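Long-range contact in Cyclo(L-leucyl-L-phenylalanyl) synthase (Streptomyces noursei, PDB 3OQV), which catalyses the ATP-independent joining of two amino acids, phenylalanine and leucine, delivered by aminoacyl-tRNAs into a cyclodipeptide on the way to the antibacterial albonoursin: residues Cys149-Val157 against His171-Glu182. Sequence-based numbering, arbitrary orientation.
Sequences CEDMVRAVV and HLRAGLNYVLAE. With DTD (dithiane diol), chain B; PO4 (phosphate ion), chain C.
Val-153 and Val-179 are reciprocal knobs, each seated in a four-residue hole of the other helix. Val-153 sits among Leu-172, Gly-175, Leu-176 and Val-179, and its CG2 reaches to 3.5 Å from Leu-176 CA. Val-179 enters between Cys-149, Met-152, Val-153 and Val-156; its CG2 lies 3.8 Å from Val-156 CG2, these two side chains passing alongside and pointing opposite ways. Gly-175, with no side chain, lets Val-153 come close, their CA atoms 5.1 Å apart.

This is knobs-into-holes packing between helices 143-158 and 169-193 of the Rossmann-fold synthase. The axes of segments 149-157 and 171-182 approach to 8.7 Å, with 115° between their N-to-C directions. No hydrogen bond joins the two segments, consistent with apolar packing as their link.

Toward the dithiane diol pocket the packing gives way to polar groups. Met-152, extended beyond CG, places CE 3.4 Å from Glu-182 OE1, and a phosphate, probably from the crystallisation liquor, lies beside both. Tyr-178 has CG anti to its N (chi1 -176°), which carries the ring past Val-156 to the phosphate; CD2 meets Val-156 CG1 at 4.0 Å, while the phosphorus lies in the ring plane at its edge. By similarity, the substrate site includes Tyr-178 and Glu-182. With an alanine in place of Tyr-178, Val-156 CG1 would probably lose its aromatic neighbour, and the site the side chain close to Ser-37, the inferred nucleophile.

Farther out, Val-157 CG2 rests 3.5 Å from His-171 O, and the imidazole is fixed by NE2 bonding to Asp-78 and ND1 to Ser-168 N.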
ATOM      1  N   CYS A 149      -0.917  -4.188  13.532  1.00 33.89           N
ATOM      2  CA  CYS A 149      -0.853  -2.847  12.971  1.00 33.58           C
ATOM      3  C   CYS A 149       0.317  -2.070  13.536  1.00 33.25           C
ATOM      4  O   CYS A 149       1.033  -1.409  12.804  1.00 32.14           O
ATOM      5  CB  CYS A 149      -2.150  -2.093  13.234  1.00 32.08           C
ATOM      6  SG  CYS A 149      -3.504  -2.658  12.198  1.00 35.87           S
ATOM      7  N   GLU A 150       0.520  -2.171  14.847  1.00 35.02           N
ATOM      8  CA  GLU A 150       1.566  -1.410  15.512  1.00 35.72           C
ATOM      9  C   GLU A 150       2.946  -1.864  15.058  1.00 36.22           C
ATOM     10  O   GLU A 150       3.840  -1.048  14.835  1.00 34.45           O
ATOM     11  CB  GLU A 150       1.429  -1.551  17.035  1.00 40.06           C
ATOM     12  CG  GLU A 150       0.197  -0.855  17.600  1.00 42.55           C
ATOM     13  CD  GLU A 150      -0.099  -1.215  19.052  1.00 55.95           C
ATOM     14  OE1 GLU A 150       0.618  -2.063  19.630  1.00 62.68           O
ATOM     15  OE2 GLU A 150      -1.055  -0.640  19.618  1.00 62.58           O
ATOM     16  N   ASP A 151       3.115  -3.171  14.886  1.00 35.74           N
ATOM     17  CA  ASP A 151       4.352  -3.692  14.311  1.00 36.85           C
ATOM     18  C   ASP A 151       4.604  -3.136  12.921  1.00 33.18           C
ATOM     19  O   ASP A 151       5.727  -2.747  12.585  1.00 31.55           O
ATOM     20  CB  ASP A 151       4.338  -5.228  14.281  1.00 39.18           C
ATOM     21  CG  ASP A 151       4.463  -5.838  15.671  1.00 48.57           C
ATOM     22  OD1 ASP A 151       4.899  -5.121  16.609  1.00 50.20           O
ATOM     23  OD2 ASP A 151       4.110  -7.031  15.829  1.00 57.85           O
ATOM     24  N   MET A 152       3.538  -3.050  12.132  1.00 32.11           N
ATOM     25  CA  MET A 152       3.609  -2.423  10.828  1.00 28.99           C
ATOM     26  C   MET A 152       3.984  -0.950  10.919  1.00 29.16           C
ATOM     27  O   MET A 152       4.780  -0.473  10.121  1.00 26.79           O
ATOM     28  CB  MET A 152       2.278  -2.556  10.077  1.00 28.98           C
ATOM     29  CG  MET A 152       2.406  -2.219   8.605  1.00 28.33           C
ATOM     30  SD  MET A 152       0.900  -2.579   7.690  1.00 29.89           S
ATOM     31  CE  MET A 152       1.278  -1.777   6.139  1.00 26.06           C
ATOM     32  N   VAL A 153       3.382  -0.233  11.869  1.00 28.16           N
ATOM     33  CA  VAL A 153       3.765   1.158  12.117  1.00 29.94           C
ATOM     34  C   VAL A 153       5.279   1.296  12.335  1.00 31.16           C
ATOM     35  O   VAL A 153       5.932   2.148  11.732  1.00 31.58           O
ATOM     36  CB  VAL A 153       2.985   1.773  13.303  1.00 30.83           C
ATOM     37  CG1 VAL A 153       3.602   3.117  13.714  1.00 28.19           C
ATOM     38  CG2 VAL A 153       1.492   1.945  12.939  1.00 27.97           C
ATOM     39  N   ARG A 154       5.839   0.427  13.162  1.00 32.61           N
ATOM     40  CA  ARG A 154       7.266   0.472  13.426  1.00 34.59           C
ATOM     41  C   ARG A 154       8.085   0.211  12.176  1.00 34.67           C
ATOM     42  O   ARG A 154       9.095   0.878  11.945  1.00 36.23           O
ATOM     43  CB  ARG A 154       7.638  -0.502  14.544  1.00 36.60           C
ATOM     44  CG  ARG A 154       6.945  -0.170  15.854  1.00 40.31           C
ATOM     45  CD  ARG A 154       7.573  -0.849  17.062  1.00 46.55           C
ATOM     46  NE  ARG A 154       7.000  -0.286  18.283  1.00 51.70           N
ATOM     47  CZ  ARG A 154       7.535   0.712  18.982  1.00 50.47           C
ATOM     48  NH1 ARG A 154       8.740   1.179  18.679  1.00 49.90           N
ATOM     49  NH2 ARG A 154       6.891   1.194  20.034  1.00 48.54           N
ATOM     50  N   ALA A 155       7.636  -0.733  11.351  1.00 32.83           N
ATOM     51  CA  ALA A 155       8.309  -0.999  10.084  1.00 31.99           C
ATOM     52  C   ALA A 155       8.252   0.202   9.150  1.00 31.02           C
ATOM     53  O   ALA A 155       9.245   0.537   8.517  1.00 32.01           O
ATOM     54  CB  ALA A 155       7.740  -2.254   9.403  1.00 30.91           C
ATOM     55  N   VAL A 156       7.095   0.859   9.073  1.00 30.65           N
ATOM     56  CA  VAL A 156       6.975   2.072   8.273  1.00 30.77           C
ATOM     57  C   VAL A 156       7.927   3.150   8.786  1.00 32.47           C
ATOM     58  O   VAL A 156       8.649   3.777   8.008  1.00 30.45           O
ATOM     59  CB  VAL A 156       5.532   2.637   8.303  1.00 32.69           C
ATOM     60  CG1 VAL A 156       5.490   4.024   7.674  1.00 33.77           C
ATOM     61  CG2 VAL A 156       4.555   1.682   7.607  1.00 27.69           C
ATOM     62  N   VAL A 157       7.919   3.370  10.098  1.00 31.74           N
ATOM     63  CA  VAL A 157       8.749   4.407  10.691  1.00 33.01           C
ATOM     64  C   VAL A 157      10.219   4.102  10.445  1.00 36.23           C
ATOM     65  O   VAL A 157      10.968   4.944   9.948  1.00 35.11           O
ATOM     66  CB  VAL A 157       8.505   4.534  12.216  1.00 33.54           C
ATOM     67  CG1 VAL A 157       9.588   5.392  12.845  1.00 32.93           C
ATOM     68  CG2 VAL A 157       7.133   5.150  12.482  1.00 30.16           C
ATOM     69  N   HIS A 171       6.404  10.344  15.473  1.00 34.83           N
ATOM     70  CA  HIS A 171       6.600   9.418  14.358  1.00 32.27           C
ATOM     71  C   HIS A 171       5.589   8.281  14.404  1.00 32.58           C
ATOM     72  O   HIS A 171       5.100   7.835  13.364  1.00 29.35           O
ATOM     73  CB  HIS A 171       8.009   8.825  14.376  1.00 34.17           C
ATOM     74  CG  HIS A 171       9.074   9.787  13.951  1.00 34.05           C
ATOM     75  ND1 HIS A 171       9.835  10.501  14.854  1.00 35.96           N
ATOM     76  CD2 HIS A 171       9.499  10.160  12.722  1.00 34.08           C
ATOM     77  CE1 HIS A 171      10.665  11.291  14.198  1.00 32.35           C
ATOM     78  NE2 HIS A 171      10.486  11.101  12.903  1.00 34.19           N
ATOM     79  N   LEU A 172       5.363   7.755  15.605  1.00 30.21           N
ATOM     80  CA  LEU A 172       4.436   6.647  15.797  1.00 33.06           C
ATOM     81  C   LEU A 172       3.008   7.062  15.473  1.00 32.95           C
ATOM     82  O   LEU A 172       2.253   6.296  14.884  1.00 34.51           O
ATOM     83  CB  LEU A 172       4.511   6.127  17.233  1.00 28.04           C
ATOM     84  CG  LEU A 172       5.886   5.591  17.652  1.00 31.51           C
ATOM     85  CD1 LEU A 172       5.874   5.213  19.115  1.00 31.74           C
ATOM     86  CD2 LEU A 172       6.298   4.390  16.791  1.00 30.71           C
ATOM     87  N   ARG A 173       2.646   8.277  15.864  1.00 35.24           N
ATOM     88  CA  ARG A 173       1.326   8.819  15.552  1.00 35.45           C
ATOM     89  C   ARG A 173       1.153   9.001  14.051  1.00 34.26           C
ATOM     90  O   ARG A 173       0.161   8.539  13.471  1.00 34.98           O
ATOM     91  CB  ARG A 173       1.100  10.152  16.273  1.00 36.98           C
ATOM     92  CG  ARG A 173      -0.230  10.821  15.927  1.00 46.35           C
ATOM     93  CD  ARG A 173      -0.266  12.259  16.419  1.00 63.22           C
ATOM     94  NE  ARG A 173      -0.288  12.334  17.877  1.00 72.19           N
ATOM     95  CZ  ARG A 173      -1.390  12.233  18.614  1.00 77.72           C
ATOM     96  NH1 ARG A 173      -2.573  12.062  18.033  1.00 79.04           N
ATOM     97  NH2 ARG A 173      -1.310  12.308  19.937  1.00 80.14           N
ATOM     98  N   ALA A 174       2.129   9.650  13.422  1.00 31.29           N
ATOM     99  CA  ALA A 174       2.169   9.747  11.968  1.00 30.53           C
ATOM    100  C   ALA A 174       2.046   8.367  11.316  1.00 30.75           C
ATOM    101  O   ALA A 174       1.305   8.197  10.345  1.00 30.31           O
ATOM    102  CB  ALA A 174       3.449  10.443  11.510  1.00 28.10           C
ATOM    103  N   GLY A 175       2.817   7.403  11.814  1.00 29.94           N
ATOM    104  CA  GLY A 175       2.839   6.074  11.216  1.00 29.89           C
ATOM    105  C   GLY A 175       1.510   5.363  11.395  1.00 29.38           C
ATOM    106  O   GLY A 175       1.039   4.651  10.503  1.00 28.21           O
ATOM    107  N   LEU A 176       0.902   5.559  12.556  1.00 28.57           N
ATOM    108  CA  LEU A 176      -0.382   4.958  12.840  1.00 28.78           C
ATOM    109  C   LEU A 176      -1.464   5.476  11.895  1.00 27.69           C
ATOM    110  O   LEU A 176      -2.216   4.689  11.312  1.00 28.48           O
ATOM    111  CB  LEU A 176      -0.775   5.208  14.299  1.00 28.65           C
ATOM    112  CG  LEU A 176      -2.065   4.527  14.762  1.00 32.44           C
ATOM    113  CD1 LEU A 176      -2.042   3.029  14.483  1.00 28.86           C
ATOM    114  CD2 LEU A 176      -2.288   4.794  16.259  1.00 37.51           C
ATOM    115  N   ASN A 177      -1.540   6.794  11.740  1.00 26.67           N
ATOM    116  CA  ASN A 177      -2.467   7.406  10.792  1.00 28.29           C
ATOM    117  C   ASN A 177      -2.295   6.805   9.403  1.00 27.41           C
ATOM    118  O   ASN A 177      -3.270   6.527   8.700  1.00 28.12           O
ATOM    119  CB  ASN A 177      -2.229   8.915  10.717  1.00 27.34           C
ATOM    120  CG  ASN A 177      -2.681   9.635  11.965  1.00 31.04           C
ATOM    121  OD1 ASN A 177      -3.457   9.103  12.746  1.00 36.35           O
ATOM    122  ND2 ASN A 177      -2.245  10.873  12.124  1.00 33.44           N
ATOM    123  N   TYR A 178      -1.036   6.683   8.997  1.00 26.56           N
ATOM    124  CA  TYR A 178      -0.656   6.156   7.695  1.00 25.78           C
ATOM    125  C   TYR A 178      -1.132   4.706   7.550  1.00 25.98           C
ATOM    126  O   TYR A 178      -1.713   4.324   6.534  1.00 24.44           O
ATOM    127  CB  TYR A 178       0.874   6.236   7.568  1.00 27.85           C
ATOM    128  CG  TYR A 178       1.424   5.816   6.228  1.00 28.25           C
ATOM    129  CD1 TYR A 178       1.578   6.738   5.194  1.00 26.60           C
ATOM    130  CD2 TYR A 178       1.840   4.514   6.010  1.00 25.00           C
ATOM    131  CE1 TYR A 178       2.073   6.350   3.958  1.00 26.76           C
ATOM    132  CE2 TYR A 178       2.341   4.118   4.778  1.00 24.34           C
ATOM    133  CZ  TYR A 178       2.454   5.039   3.759  1.00 24.93           C
ATOM    134  OH  TYR A 178       2.966   4.645   2.539  1.00 26.58           O
ATOM    135  N   VAL A 179      -0.891   3.905   8.577  1.00 24.95           N
ATOM    136  CA  VAL A 179      -1.149   2.473   8.486  1.00 24.48           C
ATOM    137  C   VAL A 179      -2.654   2.190   8.573  1.00 24.91           C
ATOM    138  O   VAL A 179      -3.174   1.375   7.812  1.00 25.29           O
ATOM    139  CB  VAL A 179      -0.401   1.695   9.580  1.00 25.25           C
ATOM    140  CG1 VAL A 179      -1.058   0.315   9.819  1.00 23.52           C
ATOM    141  CG2 VAL A 179       1.086   1.537   9.204  1.00 25.66           C
ATOM    142  N   LEU A 180      -3.357   2.901   9.454  1.00 22.62           N
ATOM    143  CA  LEU A 180      -4.812   2.771   9.542  1.00 26.92           C
ATOM    144  C   LEU A 180      -5.549   3.169   8.263  1.00 26.89           C
ATOM    145  O   LEU A 180      -6.623   2.645   7.998  1.00 26.64           O
ATOM    146  CB  LEU A 180      -5.381   3.547  10.741  1.00 26.49           C
ATOM    147  CG  LEU A 180      -4.945   3.006  12.103  1.00 34.73           C
ATOM    148  CD1 LEU A 180      -5.632   3.753  13.237  1.00 35.05           C
ATOM    149  CD2 LEU A 180      -5.193   1.501  12.208  1.00 38.84           C
ATOM    150  N   ALA A 181      -5.026   4.154   7.528  1.00 25.78           N
ATOM    151  CA  ALA A 181      -5.553   4.483   6.203  1.00 26.15           C
ATOM    152  C   ALA A 181      -5.414   3.321   5.206  1.00 25.67           C
ATOM    153  O   ALA A 181      -6.245   3.165   4.314  1.00 27.05           O
ATOM    154  CB  ALA A 181      -4.888   5.767   5.647  1.00 25.91           C
ATOM    155  N   GLU A 182      -4.334   2.552   5.330  1.00 25.45           N
ATOM    156  CA  GLU A 182      -4.030   1.435   4.419  1.00 24.15           C
ATOM    157  C   GLU A 182      -4.799   0.170   4.786  1.00 26.02           C
ATOM    158  O   GLU A 182      -4.964  -0.735   3.961  1.00 25.74           O
ATOM    159  CB  GLU A 182      -2.531   1.124   4.459  1.00 25.20           C
ATOM    160  CG  GLU A 182      -1.661   2.194   3.795  1.00 28.25           C
ATOM    161  CD  GLU A 182      -0.223   1.736   3.616  1.00 30.26           C
ATOM    162  OE1 GLU A 182       0.300   1.062   4.521  1.00 30.59           O
ATOM    163  OE2 GLU A 182       0.374   1.995   2.548  1.00 34.02           O
TER
HETATM  164  S1  DTD B 248      -1.479  -2.073   1.179  1.00 71.60           S
HETATM  165  C1  DTD B 248       0.134  -2.649   1.595  1.00 67.05           C
HETATM  166  C2  DTD B 248       1.046  -2.368   0.409  1.00 67.24           C
HETATM  167  O2  DTD B 248       2.194  -3.225   0.462  1.00 66.75           O
HETATM  168  C3  DTD B 248       1.441  -0.893   0.411  1.00 65.51           C
HETATM  169  O3  DTD B 248       2.749  -0.704  -0.146  1.00 64.32           O
HETATM  170  C4  DTD B 248       0.431  -0.065  -0.375  1.00 67.66           C
HETATM  171  S4  DTD B 248      -1.209  -0.332   0.226  1.00 68.91           S
HETATM  172  P   PO4 C 249       3.693   0.981   3.073  1.00 37.86           P
HETATM  173  O1  PO4 C 249       4.859   1.860   3.465  1.00 40.14           O
HETATM  174  O2  PO4 C 249       2.719   1.806   2.257  1.00 37.68           O
HETATM  175  O3  PO4 C 249       4.182  -0.205   2.288  1.00 39.55           O
HETATM  176  O4  PO4 C 249       3.011   0.500   4.338  1.00 34.48           O